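Local coordinates for protein maleylacetate reductase (PDB 3W5S) that catalyses the NADH-dependent reduction of maleylacetate to 3-oxoadipate in the breakdown of gamma-resorcylate, at residues A[32-36]-A[37-41]; A[84-87]-A[88-92]; A[327-331]-A[332-336]. All coordinates share one frame; numbering follows the deposited sequence.

Contact 1 of 3, residues A[32-36]-A[37-41]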
loop_
_atom_site.group_PDB
_atom_site.type_symbol
_atom_site.label_atom_id
_atom_site.label_comp_id
_atom_site.label_asym_id
_atom_site.label_seq_id
_atom_site.Cartn_x
_atom_site.Cartn_y
_atom_site.Cartn_z
ATOM N N ARG A 32 5.470 -2.707 9.773
ATOM C CA ARG A 32 6.635 -3.405 9.260
ATOM C C ARG A 32 6.214 -4.855 9.074
ATOM O O ARG A 32 5.921 -5.553 10.047
ATOM C CB ARG A 32 7.776 -3.270 10.266
ATOM C CG ARG A 32 8.953 -4.157 9.974
ATOM C CD ARG A 32 10.095 -3.900 10.966
ATOM N NE ARG A 32 11.121 -4.927 10.854
ATOM C CZ ARG A 32 12.126 -4.902 9.986
ATOM N NH1 ARG A 32 12.261 -3.882 9.149
ATOM N NH2 ARG A 32 13.012 -5.897 9.967
ATOM N N ILE A 33 6.201 -5.297 7.817
ATOM C CA ILE A 33 5.722 -6.628 7.461
ATOM C C ILE A 33 6.896 -7.434 6.939
ATOM O O ILE A 33 7.478 -7.097 5.896
ATOM C CB ILE A 33 4.677 -6.569 6.327
ATOM C CG1 ILE A 33 3.527 -5.589 6.607
ATOM C CG2 ILE A 33 4.201 -7.993 5.946
ATOM C CD1 ILE A 33 2.877 -5.668 7.961
ATOM N N VAL A 34 7.251 -8.487 7.666
ATOM C CA VAL A 34 8.334 -9.386 7.282
ATOM C C VAL A 34 7.726 -10.637 6.682
ATOM O O VAL A 34 6.860 -11.249 7.302
ATOM C CB VAL A 34 9.170 -9.751 8.503
ATOM C CG1 VAL A 34 10.245 -10.789 8.147
ATOM C CG2 VAL A 34 9.847 -8.479 9.077
ATOM N N PHE A 35 8.128 -11.016 5.469
ATOM C CA PHE A 35 7.472 -12.136 4.795
ATOM C C PHE A 35 8.520 -13.068 4.233
ATOM O O PHE A 35 9.368 -12.651 3.441
ATOM C CB PHE A 35 6.533 -11.637 3.667
ATOM C CG PHE A 35 5.642 -12.711 3.079
ATOM C CD1 PHE A 35 4.265 -12.692 3.332
ATOM C CD2 PHE A 35 6.159 -13.725 2.283
ATOM C CE1 PHE A 35 3.431 -13.705 2.815
ATOM C CE2 PHE A 35 5.336 -14.715 1.752
ATOM C CZ PHE A 35 3.968 -14.700 2.035
ATOM N N GLY A 36 8.428 -14.338 4.599
ATOM C CA GLY A 36 9.322 -15.337 4.008
ATOM C C GLY A 36 9.286 -16.641 4.770
ATOM O O GLY A 36 9.127 -16.644 5.979
ATOM N N THR A 37 9.446 -17.759 4.065
ATOM C CA THR A 37 9.522 -19.044 4.748
ATOM C C THR A 37 10.758 -19.074 5.626
ATOM O O THR A 37 11.847 -18.670 5.198
ATOM C CB THR A 37 9.548 -20.213 3.764
ATOM O OG1 THR A 37 10.563 -19.971 2.790
ATOM C CG2 THR A 37 8.202 -20.299 3.086
ATOM N N GLY A 38 10.562 -19.505 6.867
ATOM C CA GLY A 38 11.581 -19.476 7.901
ATOM C C GLY A 38 11.797 -18.128 8.577
ATOM O O GLY A 38 12.672 -18.018 9.442
ATOM N N SER A 39 11.022 -17.109 8.209
ATOM C CA SER A 39 11.249 -15.752 8.745
ATOM C C SER A 39 11.020 -15.647 10.257
ATOM O O SER A 39 11.484 -14.703 10.892
ATOM C CB SER A 39 10.387 -14.700 8.035
ATOM O OG SER A 39 9.023 -14.975 8.268
ATOM N N SER A 40 10.320 -16.618 10.826
ATOM C CA SER A 40 9.992 -16.587 12.241
ATOM C C SER A 40 11.212 -16.857 13.123
ATOM O O SER A 40 11.141 -16.688 14.334
ATOM C CB SER A 40 8.812 -17.508 12.578
ATOM O OG SER A 40 9.104 -18.879 12.390
ATOM N N VAL A 41 12.335 -17.225 12.513
ATOM C CA VAL A 41 13.596 -17.294 13.264
ATOM C C VAL A 41 13.991 -15.914 13.774
ATOM O O VAL A 41 14.788 -15.806 14.705
ATOM C CB VAL A 41 14.760 -17.905 12.445
ATOM C CG1 VAL A 41 14.407 -19.310 11.990
ATOM C CG2 VAL A 41 15.173 -17.012 11.282
#
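Ser39 folds back onto the carbonyl of Gly36, closing the type II beta turn that runs from Gly36 to Ser39. The backbone bond of the turn joins Ser39 N to Gly36 O over 3.0 Å, with an N-H...O angle of 150°; the donor stands well above the carbonyl plane. The serine hydroxyl approaches the same oxygen, OG lying 2.8 Å from Gly36 O. It arrives there because OG is tucked between the backbone N and the carbonyl carbon of its own residue (chi1 63°), which turns it back toward the start of the turn. Tyr171 O is also within reach of this hydroxyl, whose single proton therefore has two carbonyls competing for it.

The apolar side of Ser39 is used as well. Val34 points at the turn, and its CG1 branch, set anti to the backbone N (chi1 175°), rests 3.9 Å from Ser39 CB. The small serine thus offers its methylene to valine and its hydroxyl to the carbonyls. Gly38, at the third position of the turn, has the positive phi that suits glycine there. Gly36 too has a backbone shape seldom taken by residues with a side chain. Thr37 turns away at the exposed corner, near Glu174 and Glu237.

Strand 31-35 pairs with strand 168-171 on one side and, on the other, antiparallel with a strand of the second subunit, where the Phe35 ring lies almost parallel to that of Phe24 of that subunit. Asp172, just beyond strand 168-171, receives both Gly38 N and Ser40 OG. The chemistry is thus that of a polar turn set directly after an interface strand: a backbone N-H is bonded to Gly36 O, and one hydroxyl lies close to it whose proton may go to Tyr171 O instead.

Contact 2 of 3, residues A[84-87]-A[88-92]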
loop_
_atom_site.group_PDB
_atom_site.type_symbol
_atom_site.label_atom_id
_atom_site.label_comp_id
_atom_site.label_asym_id
_atom_site.label_seq_id
_atom_site.Cartn_x
_atom_site.Cartn_y
_atom_site.Cartn_z
ATOM N N ASP A 84 -4.618 -18.638 26.707
ATOM C CA ASP A 84 -6.059 -18.755 26.903
ATOM C C ASP A 84 -6.925 -17.817 26.002
ATOM O O ASP A 84 -8.112 -17.555 26.268
ATOM C CB ASP A 84 -6.387 -18.649 28.420
ATOM C CG ASP A 84 -5.883 -19.872 29.230
ATOM O OD1 ASP A 84 -5.994 -20.994 28.739
ATOM O OD2 ASP A 84 -5.360 -19.696 30.358
ATOM N N ALA A 85 -6.348 -17.359 24.890
ATOM C CA ALA A 85 -7.135 -16.571 23.929
ATOM C C ALA A 85 -8.389 -17.323 23.491
ATOM O O ALA A 85 -8.358 -18.537 23.296
ATOM C CB ALA A 85 -6.308 -16.186 22.711
ATOM N N ALA A 86 -9.474 -16.574 23.307
ATOM C CA ALA A 86 -10.800 -17.124 23.035
ATOM C C ALA A 86 -11.461 -16.496 21.826
ATOM O O ALA A 86 -11.269 -15.299 21.538
ATOM C CB ALA A 86 -11.691 -16.967 24.275
ATOM N N MET A 87 -12.234 -17.296 21.106
ATOM C CA MET A 87 -12.956 -16.772 19.956
ATOM C C MET A 87 -13.864 -15.613 20.364
ATOM O O MET A 87 -14.492 -15.641 21.430
ATOM C CB MET A 87 -13.757 -17.881 19.275
ATOM C CG MET A 87 -14.152 -17.560 17.855
ATOM S SD MET A 87 -14.973 -18.970 17.112
ATOM C CE MET A 87 -13.591 -20.075 16.859
ATOM N N HIS A 88 -13.912 -14.596 19.507
ATOM C CA HIS A 88 -14.773 -13.424 19.693
ATOM C C HIS A 88 -14.277 -12.421 20.747
ATOM O O HIS A 88 -14.973 -11.461 21.065
ATOM C CB HIS A 88 -16.251 -13.824 19.890
ATOM C CG HIS A 88 -16.784 -14.671 18.779
ATOM N ND1 HIS A 88 -16.768 -14.258 17.462
ATOM C CD2 HIS A 88 -17.328 -15.911 18.783
ATOM C CE1 HIS A 88 -17.275 -15.216 16.702
ATOM N NE2 HIS A 88 -17.619 -16.233 17.478
ATOM N N THR A 89 -13.074 -12.656 21.264
ATOM C CA THR A 89 -12.355 -11.727 22.148
ATOM C C THR A 89 -13.267 -11.171 23.256
ATOM O O THR A 89 -13.518 -9.958 23.331
ATOM C CB THR A 89 -11.700 -10.613 21.302
ATOM O OG1 THR A 89 -11.044 -11.219 20.168
ATOM C CG2 THR A 89 -10.689 -9.854 22.121
ATOM N N PRO A 90 -13.783 -12.060 24.125
ATOM C CA PRO A 90 -14.663 -11.643 25.211
ATOM C C PRO A 90 -13.891 -10.817 26.246
ATOM O O PRO A 90 -12.750 -11.128 26.563
ATOM C CB PRO A 90 -15.105 -12.974 25.829
ATOM C CG PRO A 90 -14.017 -13.938 25.479
ATOM C CD PRO A 90 -13.573 -13.526 24.116
ATOM N N VAL A 91 -14.517 -9.775 26.762
ATOM C CA VAL A 91 -13.846 -8.874 27.694
ATOM C C VAL A 91 -13.301 -9.559 28.955
ATOM O O VAL A 91 -12.285 -9.125 29.496
ATOM C CB VAL A 91 -14.715 -7.643 28.025
ATOM C CG1 VAL A 91 -14.928 -6.787 26.768
ATOM C CG2 VAL A 91 -16.048 -8.066 28.682
ATOM N N GLU A 92 -13.937 -10.658 29.379
ATOM C CA GLU A 92 -13.494 -11.383 30.585
ATOM C C GLU A 92 -12.111 -11.994 30.433
ATOM O O GLU A 92 -11.326 -12.053 31.387
ATOM C CB GLU A 92 -14.464 -12.519 30.924
ATOM C CG GLU A 92 -15.865 -12.082 31.303
ATOM C CD GLU A 92 -16.797 -11.793 30.120
ATOM O OE1 GLU A 92 -16.380 -11.780 28.934
ATOM O OE2 GLU A 92 -17.989 -11.560 30.392
HETATM O O HOH W 1 -9.476 -13.273 21.199
#
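Met87 lies alongside His88, the two side chains pointing the same way. From CB, which comes within 4.1 Å of His88 CD2, the methionine extends with CG anti to its backbone N (chi1 -161°). CG then sits over a face of the imidazole, 3.8 Å from the ring centroid, in a CH-pi contact displaced toward the rim. The next atom, SD, reaches the ring only obliquely, with His88 NE2 3.8 Å away. A bend at chi3 (-73°) then leads the end of the chain away from the histidine; a glycerol molecule, probably from the crystallisation liquor, lies close to this side chain.

Next to the pair, a type II turn from Ala86 to Thr89 is closed by Thr89 N and Ala86 O at 3.2 Å. A water donates to Ala86 O and accepts from Thr89 OG1, 2.8 Å away, while Ala86 CB packs 3.9 Å from Pro90 CD.

His88 NE2 bonds Leu271 O, and ND1 meets Lys156 NZ. With His88 replaced by alanine, Leu271 O and Lys156 NZ would each probably lose this partner, and Met87 CG the ring face it rests on.

The turn connects strand 78-82, at the edge of the parallel sheet, to helix 91-103, with Pro90 as N-cap. Thr151 of strand 147-152 bonds its backbone, helix 115-128 packs against Ala85 and Thr89, and Leu271 belongs to the loop between helices 257-269 and 273-289.

Contact 3 of 3, residues A[327-331]-A[332-336]; sequences LGVGG and EDLDA
Asp333 and Gly330 grip each other twice. The carboxylate oxygen Asp333 OD2 accepts Gly330 N at 2.9 Å in a nearly straight bond (169°), met from above the carboxylate plane, while Asp333 N returns a bond of 2.9 Å to Gly330 O. A weaker bond follows from Leu334 N to Gly331 O. On the buried side, Val329 and Leu334 cross at about a right angle, CG1 of the valine 3.7 Å from CD2 of the leucine, with Leu269 and helix 354-366 packed around them.

The other side is looser and wetter. A water lies 2.7 Å from Gly328 O and 3.0 Å from Asp333 OD2, although it has more acceptors nearby than protons to give. Glu332, bent at chi2, curls its carboxylate back over the glycine backbone, OE2 standing 3.3 Å from Gly330 CA, where a beta carbon would clash.

The pairing is reciprocal: the aspartate side chain takes the N-H of the residue three places earlier, while its own N-H bonds that residue's carbonyl, in the turn that leads into helix 334-341 of the C-terminal helical domain.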
loop_
_atom_site.group_PDB
_atom_site.type_symbol
_atom_site.label_atom_id
_atom_site.label_comp_id
_atom_site.label_asym_id
_atom_site.label_seq_id
_atom_site.Cartn_x
_atom_site.Cartn_y
_atom_site.Cartn_z
ATOM N N LEU A 327 -24.385 -24.720 11.310
ATOM C CA LEU A 327 -23.683 -24.075 12.421
ATOM C C LEU A 327 -24.508 -24.044 13.710
ATOM O O LEU A 327 -24.106 -23.416 14.666
ATOM C CB LEU A 327 -23.196 -22.675 12.023
ATOM C CG LEU A 327 -22.387 -22.596 10.730
ATOM C CD1 LEU A 327 -21.845 -21.184 10.556
ATOM C CD2 LEU A 327 -21.265 -23.620 10.727
ATOM N N GLY A 328 -25.649 -24.732 13.710
ATOM C CA GLY A 328 -26.514 -24.822 14.874
ATOM C C GLY A 328 -27.462 -23.656 15.086
ATOM O O GLY A 328 -28.067 -23.538 16.156
ATOM N N VAL A 329 -27.608 -22.806 14.071
ATOM C CA VAL A 329 -28.571 -21.720 14.136
ATOM C C VAL A 329 -29.977 -22.289 13.993
ATOM O O VAL A 329 -30.228 -23.182 13.174
ATOM C CB VAL A 329 -28.292 -20.682 13.036
ATOM C CG1 VAL A 329 -29.329 -19.539 13.080
ATOM C CG2 VAL A 329 -26.906 -20.089 13.238
ATOM N N GLY A 330 -30.888 -21.785 14.821
ATOM C CA GLY A 330 -32.284 -22.153 14.732
ATOM C C GLY A 330 -33.029 -21.071 13.972
ATOM O O GLY A 330 -32.684 -19.890 14.032
ATOM N N GLY A 331 -34.056 -21.487 13.252
ATOM C CA GLY A 331 -34.925 -20.534 12.555
ATOM C C GLY A 331 -35.463 -19.455 13.480
ATOM O O GLY A 331 -35.636 -18.316 13.067
ATOM N N GLU A 332 -35.680 -19.807 14.746
ATOM C CA GLU A 332 -36.208 -18.870 15.738
ATOM C C GLU A 332 -35.227 -17.768 16.155
ATOM O O GLU A 332 -35.651 -16.781 16.762
ATOM C CB GLU A 332 -36.769 -19.622 16.965
ATOM C CG GLU A 332 -35.730 -20.313 17.856
ATOM C CD GLU A 332 -35.045 -21.510 17.193
ATOM O OE1 GLU A 332 -35.650 -22.148 16.299
ATOM O OE2 GLU A 332 -33.890 -21.812 17.579
ATOM N N ASP A 333 -33.940 -17.949 15.831
ATOM C CA ASP A 333 -32.833 -17.021 16.131
ATOM C C ASP A 333 -32.815 -15.839 15.139
ATOM O O ASP A 333 -32.249 -14.790 15.420
ATOM C CB ASP A 333 -31.454 -17.722 15.980
ATOM C CG ASP A 333 -31.119 -18.720 17.095
ATOM O OD1 ASP A 333 -31.527 -18.506 18.256
ATOM O OD2 ASP A 333 -30.368 -19.704 16.812
ATOM N N LEU A 334 -33.397 -16.025 13.961
ATOM C CA LEU A 334 -33.080 -15.139 12.830
ATOM C C LEU A 334 -33.715 -13.753 12.930
ATOM O O LEU A 334 -33.103 -12.780 12.492
ATOM C CB LEU A 334 -33.439 -15.797 11.496
ATOM C CG LEU A 334 -32.768 -17.137 11.160
ATOM C CD1 LEU A 334 -33.228 -17.626 9.788
ATOM C CD2 LEU A 334 -31.251 -17.048 11.207
ATOM N N ASP A 335 -34.923 -13.673 13.496
ATOM C CA ASP A 335 -35.591 -12.384 13.726
ATOM C C ASP A 335 -34.708 -11.468 14.575
ATOM O O ASP A 335 -34.430 -10.327 14.185
ATOM C CB ASP A 335 -36.951 -12.568 14.417
ATOM C CG ASP A 335 -38.055 -13.020 13.467
ATOM O OD1 ASP A 335 -37.839 -13.062 12.236
ATOM O OD2 ASP A 335 -39.160 -13.334 13.969
ATOM N N ALA A 336 -34.257 -11.991 15.712
ATOM C CA ALA A 336 -33.422 -11.247 16.656
ATOM C C ALA A 336 -32.106 -10.827 16.025
ATOM O O ALA A 336 -31.635 -9.713 16.246
ATOM C CB ALA A 336 -33.142 -12.077 17.905
HETATM O O HOH W 2 -27.209 -20.764 17.717
HETATM O O HOH W 3 -29.736 -22.361 17.986
#

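All three contacts are tight local turns, and each leads from one element of the fold into a helical or 3-10 segment. Contacts 1 and 2 belong to the N-terminal NADH-binding domain and lie at the ends of the two strands of its parallel sheet that are outermost within this chain, their centres about 27 Å apart; contact 3 lies in the helical domain, across the chain's centre from contact 1. All are partly buried, but only contact 1 adjoins the second subunit. Their chemistry differs accordingly: a backbone N-H and, possibly, a hydroxyl meet one carbonyl in contact 1, a sulfur-bearing chain covers an imidazole in contact 2, and a carboxylate receives a glycine N-H in contact 3.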